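Side-chain contact in DivIVA (Staphylococcus aureus, PDB 7O39), which probably takes part in cell division as a component of the divisome, its N-terminal domain forming a dimer: residues E22-E25 / V26-L30. Sequence-based numbering, arbitrary orientation.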
# COMPACT_ATOMS: atom_id res chain seq x y z
N GLU A 22 -15.76 8.44 -3.96
CA GLU A 22 -15.28 9.82 -3.95
C GLU A 22 -13.81 9.87 -4.38
O GLU A 22 -12.95 9.29 -3.69
CB GLU A 22 -15.45 10.37 -2.54
CG GLU A 22 -15.74 11.85 -2.48
CD GLU A 22 -14.65 12.68 -3.10
OE1 GLU A 22 -13.48 12.52 -2.71
OE2 GLU A 22 -14.96 13.52 -3.97
N PRO A 23 -13.48 10.54 -5.50
CA PRO A 23 -12.10 10.42 -6.02
C PRO A 23 -11.03 10.98 -5.11
O PRO A 23 -9.93 10.42 -5.06
CB PRO A 23 -12.17 11.14 -7.37
CG PRO A 23 -13.60 11.00 -7.78
CD PRO A 23 -14.38 11.15 -6.50
N THR A 24 -11.31 12.07 -4.39
CA THR A 24 -10.27 12.65 -3.54
C THR A 24 -10.03 11.80 -2.30
O THR A 24 -8.89 11.66 -1.85
CB THR A 24 -10.64 14.09 -3.16
OG1 THR A 24 -10.77 14.89 -4.34
CG2 THR A 24 -9.57 14.71 -2.28
N GLU A 25 -11.08 11.22 -1.72
CA GLU A 25 -10.89 10.30 -0.60
C GLU A 25 -10.00 9.14 -1.01
O GLU A 25 -9.10 8.74 -0.26
CB GLU A 25 -12.22 9.75 -0.11
CG GLU A 25 -13.14 10.77 0.55
CD GLU A 25 -14.46 10.17 1.02
OE1 GLU A 25 -14.58 8.92 1.08
OE2 GLU A 25 -15.38 10.96 1.31
N VAL A 26 -10.24 8.60 -2.20
CA VAL A 26 -9.41 7.50 -2.69
C VAL A 26 -7.97 7.96 -2.90
O VAL A 26 -7.02 7.30 -2.45
CB VAL A 26 -10.01 6.88 -3.97
CG1 VAL A 26 -9.06 5.85 -4.58
CG2 VAL A 26 -11.36 6.24 -3.67
N ALA A 27 -7.78 9.10 -3.59
CA ALA A 27 -6.43 9.60 -3.83
C ALA A 27 -5.67 9.80 -2.52
O ALA A 27 -4.48 9.45 -2.42
CB ALA A 27 -6.47 10.91 -4.62
N ASN A 28 -6.34 10.36 -1.51
CA ASN A 28 -5.66 10.61 -0.24
C ASN A 28 -5.25 9.31 0.44
O ASN A 28 -4.16 9.22 1.02
CB ASN A 28 -6.57 11.44 0.67
CG ASN A 28 -6.71 12.89 0.21
OD1 ASN A 28 -5.89 13.39 -0.57
ND2 ASN A 28 -7.74 13.56 0.69
N PHE A 29 -6.10 8.29 0.36
CA PHE A 29 -5.78 7.00 0.97
C PHE A 29 -4.64 6.32 0.23
O PHE A 29 -3.74 5.74 0.86
CB PHE A 29 -7.02 6.11 0.99
CG PHE A 29 -6.86 4.88 1.84
CD1 PHE A 29 -6.61 4.97 3.20
CD2 PHE A 29 -6.98 3.62 1.27
CE1 PHE A 29 -6.47 3.82 3.97
CE2 PHE A 29 -6.85 2.48 2.04
CZ PHE A 29 -6.59 2.58 3.38
N LEU A 30 -4.64 6.39 -1.10
CA LEU A 30 -3.54 5.82 -1.87
C LEU A 30 -2.22 6.50 -1.53
O LEU A 30 -1.18 5.84 -1.45
CB LEU A 30 -3.84 5.94 -3.36
CG LEU A 30 -4.98 5.07 -3.88
CD1 LEU A 30 -5.20 5.38 -5.34
CD2 LEU A 30 -4.72 3.59 -3.67
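Asn28 lies alongside Thr24 one helical turn further on, the two side chains pointing the same way. From its CB outward, the Asn28 side chain keeps close to one backbone oxygen: CB stands 3.4 Å from Thr24 O, and CG comes nearer still. With chi1 at -72°, CG sits beside its own backbone N and anti to the carbonyl carbon, which turns the amide back toward the start of the helix. OD1 stands farther off, 3.7 Å from Thr24 O, while ND2 meets the methyl, lying 3.7 Å from Thr24 CG2 in plain van der Waals contact. ND2 is also near Thr24 O, but the angle is too poor for a hydrogen bond. That carbonyl is instead taken by the backbone, Asn28 N to Thr24 O at 2.9 Å.

Glu22 to Leu30 make up the N-cap and roughly the first two turns of helix 23-53, which carries most of the predicted coiled coil; Glu22 is the N-cap, and Pro23 follows in the first position of the helix. The Glu22 carboxylate folds back so that OE1 accepts from Glu25 N at 2.9 Å, met nearly along the C-O axis, and from Thr24 N in a weak, strongly bent bond. One oxygen thus serves two amides of the first turn, and a negative charge here would be expected to suit the helix dipole. Glu22 also gives its carbonyl to Val26 N, with CG2 of Val26 3.4 Å from Glu22 O. On the dimer face, Phe14 of the second subunit packs against Val26 and Glu25, and Glu25 OE2 is hydrogen-bonded to Ser15 OG of that subunit. Further along, Leu30 packs on Leu30 of the partner chain.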